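ABC transporter sugar binding protein (Xanthomonas axonopodis pv. citri, PDB 3UOR) probably binds maltose or a related sugar in the periplasm and delivers it to an ABC importer. Local coordinates at residues Val138-Thr144 with Ile299-Leu305; Ala41-Ala45 with Asp61-Ile65; Phe223-Gly228 with His398-Val402. One frame throughout, in Å; residues are numbered along the deposited sequence.

Overall arrangement
The protein has the build of a periplasmic sugar-binding protein. Interaction 2 comes first along the chain and closes before interactions 1 and 3 begin. Interactions 1 and 2 reach the same mixed sheet, with centres about 17 Å apart. They meet where W140 CZ2 packs on V44 CG2 at 3.6 Å. Interaction 1 lies near the middle of the chain. Interaction 3 joins two helices on the other side of the centre from interaction 2; the centres of these two are about 42 Å apart. Interactions 1 and 3 alternate along the sequence without touching, their centres about 28 Å apart. Helix 398-412, late in the sequence, packs on the earlier helix 221-235.

Interaction 1. Residues Val138-Thr144 with Ile299-Leu305; sequences VPWYVDT and IAGGSSL
A classic beta bulge sets two residues, W140 and Y141, opposite the single residue S303 in an antiparallel pair. S303 O takes the N-H of W140 at 2.9 Å from N to O, and a weak second bond from the N-H of Y141. S303 N returns a bond to Y141 O. The W140 indole is flanked on both faces. L305 CD1 lies 3.7 Å from W140 CG over one face, a CH-pi contact, and Y141 CD2 lies over the opposite face. CG of W140 stands anti to the backbone N (chi1 -176°), which turns the ring to L305. The W140 ring also stacks with that of F333. Strand 303-307 lies between 86-90 and 134-150, and the parallel strands 58-64, 30-36 and 86-90 continue the sheet. This order fits the class II topology of periplasmic binding proteins, and the residues from V142 to T144 may belong to the hinge between lobes. At G302 the chain turns a corner, with backbone angles that call for glycine. G302 CA rests 3.5 Å from Y141 O. D143 N bonds to G301 O at 2.9 Å, but from above the carbonyl plane. T144 OG1 meets a lone pair of I299 O, 2.7 Å away and in the carbonyl plane; Q364 also bonds to this hydroxyl. The D143 carboxylate pairs with R145, and S303 OG bonds to Q88.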
loop_
_atom_site.group_PDB
_atom_site.type_symbol
_atom_site.label_atom_id
_atom_site.label_comp_id
_atom_site.label_asym_id
_atom_site.label_seq_id
_atom_site.Cartn_x
_atom_site.Cartn_y
_atom_site.Cartn_z
ATOM N N VAL A 138 8.292 8.565 -9.923
ATOM C CA VAL A 138 9.290 7.636 -9.398
ATOM C C VAL A 138 8.806 7.199 -8.023
ATOM O O VAL A 138 8.407 8.041 -7.217
ATOM C CB VAL A 138 10.693 8.310 -9.287
ATOM C CG1 VAL A 138 11.700 7.360 -8.647
ATOM C CG2 VAL A 138 11.174 8.764 -10.655
ATOM N N PRO A 139 8.801 5.881 -7.759
ATOM C CA PRO A 139 8.300 5.431 -6.460
ATOM C C PRO A 139 9.125 6.057 -5.356
ATOM O O PRO A 139 10.347 6.054 -5.460
ATOM C CB PRO A 139 8.544 3.912 -6.492
ATOM C CG PRO A 139 8.603 3.565 -7.942
ATOM C CD PRO A 139 9.240 4.759 -8.609
ATOM N N TRP A 140 8.486 6.565 -4.313
ATOM C CA TRP A 140 9.234 7.138 -3.198
ATOM C C TRP A 140 9.322 6.155 -2.025
ATOM O O TRP A 140 10.410 5.825 -1.562
ATOM C CB TRP A 140 8.577 8.444 -2.765
ATOM C CG TRP A 140 9.291 9.177 -1.695
ATOM C CD1 TRP A 140 10.572 8.991 -1.283
ATOM C CD2 TRP A 140 8.758 10.244 -0.897
ATOM N NE1 TRP A 140 10.871 9.865 -0.251
ATOM C CE2 TRP A 140 9.771 10.644 -0.002
ATOM C CE3 TRP A 140 7.511 10.881 -0.838
ATOM C CZ2 TRP A 140 9.585 11.660 0.928
ATOM C CZ3 TRP A 140 7.325 11.889 0.082
ATOM C CH2 TRP A 140 8.361 12.273 0.954
ATOM N N TYR A 141 8.186 5.679 -1.531
ATOM C CA TYR A 141 8.216 4.649 -0.495
ATOM C C TYR A 141 6.986 3.768 -0.682
ATOM O O TYR A 141 6.055 4.142 -1.386
ATOM C CB TYR A 141 8.222 5.260 0.906
ATOM C CG TYR A 141 6.967 6.030 1.246
ATOM C CD1 TYR A 141 5.843 5.387 1.749
ATOM C CD2 TYR A 141 6.908 7.398 1.053
ATOM C CE1 TYR A 141 4.694 6.094 2.051
ATOM C CE2 TYR A 141 5.787 8.110 1.353
ATOM C CZ TYR A 141 4.679 7.461 1.846
ATOM O OH TYR A 141 3.568 8.209 2.134
ATOM N N VAL A 142 6.984 2.605 -0.052
ATOM C CA VAL A 142 5.983 1.587 -0.340
ATOM C C VAL A 142 5.208 1.253 0.931
ATOM O O VAL A 142 5.784 1.110 2.016
ATOM C CB VAL A 142 6.626 0.292 -0.861
ATOM C CG1 VAL A 142 5.570 -0.704 -1.333
ATOM C CG2 VAL A 142 7.574 0.603 -1.993
ATOM N N ASP A 143 3.895 1.163 0.785
ATOM C CA ASP A 143 3.038 0.674 1.851
ATOM C C ASP A 143 2.490 -0.659 1.375
ATOM O O ASP A 143 1.873 -0.737 0.318
ATOM C CB ASP A 143 1.912 1.673 2.091
ATOM C CG ASP A 143 0.830 1.135 3.019
ATOM O OD1 ASP A 143 0.981 0.019 3.566
ATOM O OD2 ASP A 143 -0.177 1.841 3.196
ATOM N N THR A 144 2.750 -1.723 2.122
ATOM C CA THR A 144 2.100 -2.994 1.837
ATOM C C THR A 144 1.697 -3.638 3.168
ATOM O O THR A 144 2.213 -3.251 4.214
ATOM C CB THR A 144 3.004 -3.926 1.008
ATOM O OG1 THR A 144 2.247 -5.062 0.560
ATOM C CG2 THR A 144 4.151 -4.418 1.850
ATOM N N ILE A 299 -0.356 -5.720 -1.638
ATOM C CA ILE A 299 -0.642 -4.391 -2.197
ATOM C C ILE A 299 0.670 -3.625 -2.479
ATOM O O ILE A 299 1.619 -3.714 -1.704
ATOM C CB ILE A 299 -1.492 -3.607 -1.180
ATOM C CG1 ILE A 299 -2.961 -4.023 -1.299
ATOM C CG2 ILE A 299 -1.404 -2.128 -1.384
ATOM C CD1 ILE A 299 -3.735 -3.700 -0.051
ATOM N N ALA A 300 0.715 -2.893 -3.584
ATOM C CA ALA A 300 1.816 -1.982 -3.874
ATOM C C ALA A 300 1.372 -0.560 -3.584
ATOM O O ALA A 300 1.156 0.235 -4.505
ATOM C CB ALA A 300 2.239 -2.121 -5.320
ATOM N N GLY A 301 1.190 -0.248 -2.302
ATOM C CA GLY A 301 0.659 1.051 -1.918
ATOM C C GLY A 301 1.816 1.984 -1.671
ATOM O O GLY A 301 2.965 1.611 -1.881
ATOM N N GLY A 302 1.524 3.188 -1.201
ATOM C CA GLY A 302 2.563 4.134 -0.856
ATOM C C GLY A 302 2.483 5.329 -1.778
ATOM O O GLY A 302 1.435 5.595 -2.350
ATOM N N SER A 303 3.594 6.044 -1.937
ATOM C CA SER A 303 3.600 7.302 -2.671
ATOM C C SER A 303 4.707 7.337 -3.709
ATOM O O SER A 303 5.699 6.620 -3.589
ATOM C CB SER A 303 3.794 8.479 -1.715
ATOM O OG SER A 303 2.672 8.631 -0.873
ATOM N N SER A 304 4.520 8.181 -4.717
ATOM C CA SER A 304 5.508 8.437 -5.755
ATOM C C SER A 304 5.861 9.900 -5.690
ATOM O O SER A 304 5.157 10.669 -5.059
ATOM C CB SER A 304 4.915 8.175 -7.137
ATOM O OG SER A 304 4.518 6.821 -7.277
ATOM N N LEU A 305 6.955 10.282 -6.342
ATOM C CA LEU A 305 7.283 11.679 -6.521
ATOM C C LEU A 305 7.082 12.003 -7.987
ATOM O O LEU A 305 7.484 11.227 -8.848
ATOM C CB LEU A 305 8.742 11.943 -6.133
ATOM C CG LEU A 305 8.964 11.876 -4.617
ATOM C CD1 LEU A 305 10.403 11.533 -4.312
ATOM C CD2 LEU A 305 8.553 13.183 -3.935
#

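Interaction 2. Residues Ala41-Ala45 with Asp61-Ile65; sequences AEVVA and DVQNI
The N64 amide lies flat against the A41 methyl. A41 CB sits over one face of the amide, 3.5 Å from N64 CG and almost straight above that carbon. On the same side of the amide plane, but beyond its nitrogen end, E42 CG comes to 3.9 Å from N64 ND2. The E42 carboxylate is turned 34° from the amide plane. N64 CG is anti to its backbone N (chi1 180°), which carries the amide out from the strand over A41. The amide rotation is fixed by OD1, which accepts a hydrogen bond from G38 N, just before helix 39-52. Two residues back along the strand, V62 reaches the helix with one branch, CG1. This methyl packs on carbons of the helix, 4.2 Å from V44 CG1 and 4.3 Å from A45 CB. It also touches the carbonyl oxygen of A41, with V62 CG1 4.0 Å from A41 O. The helix segment runs nearly antiparallel to the strand segment, with axes 8.4 Å apart at closest approach. Behind them, A41 and V44 also touch strand 30-36. Strand 30-36, helix 39-52 and the neighbouring parallel strand 58-64 form a beta-alpha-beta crossover, the repeating unit of alpha/beta folds.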
loop_
_atom_site.group_PDB
_atom_site.type_symbol
_atom_site.label_atom_id
_atom_site.label_comp_id
_atom_site.label_asym_id
_atom_site.label_seq_id
_atom_site.Cartn_x
_atom_site.Cartn_y
_atom_site.Cartn_z
ATOM N N ALA A 41 5.945 14.780 5.137
ATOM C CA ALA A 41 6.388 16.151 4.917
ATOM C C ALA A 41 7.372 16.610 5.999
ATOM O O ALA A 41 8.387 17.232 5.696
ATOM C CB ALA A 41 5.192 17.086 4.863
ATOM N N GLU A 42 7.060 16.315 7.259
ATOM C CA GLU A 42 7.909 16.723 8.375
ATOM C C GLU A 42 9.288 16.095 8.258
ATOM O O GLU A 42 10.314 16.764 8.392
ATOM C CB GLU A 42 7.308 16.282 9.707
ATOM C CG GLU A 42 5.977 16.894 10.075
ATOM C CD GLU A 42 5.470 16.357 11.406
ATOM O OE1 GLU A 42 6.304 16.119 12.312
ATOM O OE2 GLU A 42 4.242 16.162 11.547
ATOM N N VAL A 43 9.301 14.790 8.027
ATOM C CA VAL A 43 10.542 14.059 7.937
ATOM C C VAL A 43 11.329 14.446 6.685
ATOM O O VAL A 43 12.527 14.716 6.768
ATOM C CB VAL A 43 10.287 12.547 7.978
ATOM C CG1 VAL A 43 11.589 11.792 7.879
ATOM C CG2 VAL A 43 9.570 12.187 9.258
ATOM N N VAL A 44 10.673 14.499 5.527
ATOM C CA VAL A 44 11.417 14.844 4.315
ATOM C C VAL A 44 12.004 16.252 4.419
ATOM O O VAL A 44 13.014 16.543 3.790
ATOM C CB VAL A 44 10.601 14.695 3.010
ATOM C CG1 VAL A 44 9.684 15.907 2.797
ATOM C CG2 VAL A 44 11.552 14.544 1.811
ATOM N N ALA A 45 11.386 17.126 5.215
ATOM C CA ALA A 45 11.942 18.469 5.402
ATOM C C ALA A 45 13.310 18.402 6.088
ATOM O O ALA A 45 14.189 19.212 5.796
ATOM C CB ALA A 45 10.984 19.361 6.189
ATOM N N ASP A 61 11.445 24.646 -0.889
ATOM C CA ASP A 61 10.380 25.080 -0.009
ATOM C C ASP A 61 9.412 23.928 0.192
ATOM O O ASP A 61 8.608 23.621 -0.691
ATOM C CB ASP A 61 9.661 26.292 -0.603
ATOM C CG ASP A 61 8.409 26.664 0.169
ATOM O OD1 ASP A 61 8.320 26.334 1.373
ATOM O OD2 ASP A 61 7.508 27.284 -0.436
ATOM N N VAL A 62 9.499 23.280 1.348
ATOM C CA VAL A 62 8.630 22.142 1.636
ATOM C C VAL A 62 7.336 22.582 2.317
ATOM O O VAL A 62 7.358 23.225 3.369
ATOM C CB VAL A 62 9.336 21.073 2.495
ATOM C CG1 VAL A 62 8.385 19.926 2.790
ATOM C CG2 VAL A 62 10.574 20.551 1.784
ATOM N N GLN A 63 6.210 22.249 1.697
ATOM C CA GLN A 63 4.899 22.554 2.253
ATOM C C GLN A 63 4.247 21.262 2.699
ATOM O O GLN A 63 4.205 20.282 1.946
ATOM C CB GLN A 63 4.008 23.237 1.212
ATOM C CG GLN A 63 4.245 24.728 1.045
ATOM C CD GLN A 63 3.573 25.541 2.136
ATOM O OE1 GLN A 63 4.211 25.941 3.113
ATOM N NE2 GLN A 63 2.272 25.778 1.980
ATOM N N ASN A 64 3.741 21.267 3.928
ATOM C CA ASN A 64 3.042 20.116 4.487
ATOM C C ASN A 64 1.549 20.269 4.291
ATOM O O ASN A 64 0.906 21.084 4.948
ATOM C CB ASN A 64 3.360 19.964 5.979
ATOM C CG ASN A 64 2.652 18.775 6.619
ATOM O OD1 ASN A 64 1.643 18.280 6.115
ATOM N ND2 ASN A 64 3.181 18.319 7.743
ATOM N N ILE A 65 1.001 19.483 3.376
ATOM C CA ILE A 65 -0.427 19.502 3.109
ATOM C C ILE A 65 -1.067 18.278 3.720
ATOM O O ILE A 65 -0.570 17.176 3.546
ATOM C CB ILE A 65 -0.690 19.492 1.616
ATOM C CG1 ILE A 65 0.158 20.572 0.958
ATOM C CG2 ILE A 65 -2.171 19.685 1.343
ATOM C CD1 ILE A 65 -0.056 20.681 -0.488
#

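Interaction 3. Residues Phe223-Gly228 with His398-Val402; sequences FRKALG and HDAAV
Helix 221-235 packs here against the first turn of helix 398-412, a helix-helix contact near the surface of the protein. V402 sits in the middle with its two methyls divided. V402 CG1 meets the F223 ring at its edge, 3.8 Å from CD2, and also touches L227 CD2. V402 CG2 lies over the centre of the R224 guanidinium, 3.6 Å from CZ. The R224 side chain is extended from CG to NE and crosses V402 at about a right angle. It ends at D399, where R224 NH1 donates to OD2 at 2.7 Å in a salt bridge. The carboxylate is turned 77° from the guanidinium plane, and this single bond meets OD2 nearly along its C-O bond. R224 NE bonds to R219 O. L227 covers a face of the H398 imidazole, with CG centred over the ring 4.2 Å from its centroid in a CH-pi contact. G228 CA lies 3.9 Å from H398 CE1. A water bridges R224 O and H398 ND1, at 2.8 Å from each. H398 NE2 bonds to D231, so both ring nitrogens tie back to helix 221-235. Helix 377-394 backs the contact through F223, H398 and A401. A methyl thus covers one face of the guanidinium and a carboxylate meets its edge. The N-terminal end of helix 398-412 may also favour the ionised form of D399.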
loop_
_atom_site.group_PDB
_atom_site.type_symbol
_atom_site.label_atom_id
_atom_site.label_comp_id
_atom_site.label_asym_id
_atom_site.label_seq_id
_atom_site.Cartn_x
_atom_site.Cartn_y
_atom_site.Cartn_z
ATOM N N PHE A 223 -11.732 -13.174 -7.785
ATOM C CA PHE A 223 -12.381 -12.467 -6.683
ATOM C C PHE A 223 -13.273 -13.390 -5.845
ATOM O O PHE A 223 -13.274 -13.308 -4.603
ATOM C CB PHE A 223 -13.131 -11.205 -7.094
ATOM C CG PHE A 223 -13.626 -10.430 -5.906
ATOM C CD1 PHE A 223 -12.726 -9.745 -5.098
ATOM C CD2 PHE A 223 -14.961 -10.458 -5.538
ATOM C CE1 PHE A 223 -13.153 -9.061 -3.972
ATOM C CE2 PHE A 223 -15.408 -9.761 -4.410
ATOM C CZ PHE A 223 -14.504 -9.079 -3.618
ATOM N N ARG A 224 -13.989 -14.298 -6.508
ATOM C CA ARG A 224 -14.804 -15.266 -5.778
ATOM C C ARG A 224 -13.969 -16.112 -4.824
ATOM O O ARG A 224 -14.428 -16.458 -3.731
ATOM C CB ARG A 224 -15.567 -16.177 -6.735
ATOM C CG ARG A 224 -16.676 -15.469 -7.504
ATOM C CD ARG A 224 -17.319 -16.468 -8.447
ATOM N NE ARG A 224 -18.341 -15.907 -9.336
ATOM C CZ ARG A 224 -19.643 -15.916 -9.066
ATOM N NH1 ARG A 224 -20.080 -16.408 -7.916
ATOM N NH2 ARG A 224 -20.501 -15.436 -9.942
ATOM N N LYS A 225 -12.750 -16.461 -5.234
ATOM C CA LYS A 225 -11.882 -17.298 -4.389
ATOM C C LYS A 225 -11.417 -16.443 -3.188
ATOM O O LYS A 225 -11.451 -16.880 -2.037
ATOM C CB LYS A 225 -10.690 -17.828 -5.199
ATOM C CG LYS A 225 -9.925 -18.997 -4.580
ATOM C CD LYS A 225 -8.595 -19.226 -5.334
ATOM C CE LYS A 225 -7.960 -20.604 -5.100
ATOM N NZ LYS A 225 -7.507 -20.868 -3.712
ATOM N N ALA A 226 -11.046 -15.200 -3.462
ATOM C CA ALA A 226 -10.590 -14.276 -2.417
ATOM C C ALA A 226 -11.700 -13.935 -1.420
ATOM O O ALA A 226 -11.507 -13.961 -0.188
ATOM C CB ALA A 226 -10.020 -12.982 -3.066
ATOM N N LEU A 227 -12.868 -13.603 -1.950
ATOM C CA LEU A 227 -14.052 -13.422 -1.099
ATOM C C LEU A 227 -14.304 -14.651 -0.226
ATOM O O LEU A 227 -14.554 -14.541 0.976
ATOM C CB LEU A 227 -15.318 -13.120 -1.934
ATOM C CG LEU A 227 -16.585 -12.850 -1.101
ATOM C CD1 LEU A 227 -16.312 -11.655 -0.148
ATOM C CD2 LEU A 227 -17.774 -12.548 -2.024
ATOM N N GLY A 228 -14.224 -15.828 -0.826
ATOM C CA GLY A 228 -14.441 -17.050 -0.068
ATOM C C GLY A 228 -13.480 -17.213 1.105
ATOM O O GLY A 228 -13.897 -17.475 2.250
ATOM N N HIS A 398 -22.505 -15.069 -1.734
ATOM C CA HIS A 398 -21.343 -14.657 -2.496
ATOM C C HIS A 398 -21.760 -14.399 -3.929
ATOM O O HIS A 398 -21.279 -13.449 -4.550
ATOM C CB HIS A 398 -20.219 -15.703 -2.401
ATOM C CG HIS A 398 -19.645 -15.833 -1.021
ATOM N ND1 HIS A 398 -18.489 -16.532 -0.755
ATOM C CD2 HIS A 398 -20.063 -15.333 0.166
ATOM C CE1 HIS A 398 -18.227 -16.473 0.543
ATOM N NE2 HIS A 398 -19.167 -15.748 1.122
ATOM N N ASP A 399 -22.659 -15.235 -4.448
ATOM C CA ASP A 399 -23.231 -15.002 -5.778
ATOM C C ASP A 399 -23.868 -13.624 -5.863
ATOM O O ASP A 399 -23.621 -12.901 -6.822
ATOM C CB ASP A 399 -24.294 -16.059 -6.136
ATOM C CG ASP A 399 -23.688 -17.357 -6.654
ATOM O OD1 ASP A 399 -24.394 -18.394 -6.638
ATOM O OD2 ASP A 399 -22.510 -17.345 -7.075
ATOM N N ALA A 400 -24.705 -13.281 -4.876
ATOM C CA ALA A 400 -25.424 -12.001 -4.861
ATOM C C ALA A 400 -24.399 -10.882 -4.721
ATOM O O ALA A 400 -24.490 -9.862 -5.390
ATOM C CB ALA A 400 -26.444 -11.931 -3.683
ATOM N N ALA A 401 -23.446 -11.076 -3.814
ATOM C CA ALA A 401 -22.422 -10.070 -3.526
ATOM C C ALA A 401 -21.702 -9.673 -4.805
ATOM O O ALA A 401 -21.678 -8.502 -5.163
ATOM C CB ALA A 401 -21.417 -10.598 -2.510
ATOM N N VAL A 402 -21.129 -10.644 -5.510
ATOM C CA VAL A 402 -20.270 -10.314 -6.659
ATOM C C VAL A 402 -21.082 -9.770 -7.850
ATOM O O VAL A 402 -20.620 -8.921 -8.616
ATOM C CB VAL A 402 -19.362 -11.505 -7.067
ATOM C CG1 VAL A 402 -18.497 -11.943 -5.872
ATOM C CG2 VAL A 402 -20.211 -12.681 -7.547
HETATM O O HOH W 1 -17.149 -16.699 -3.162
#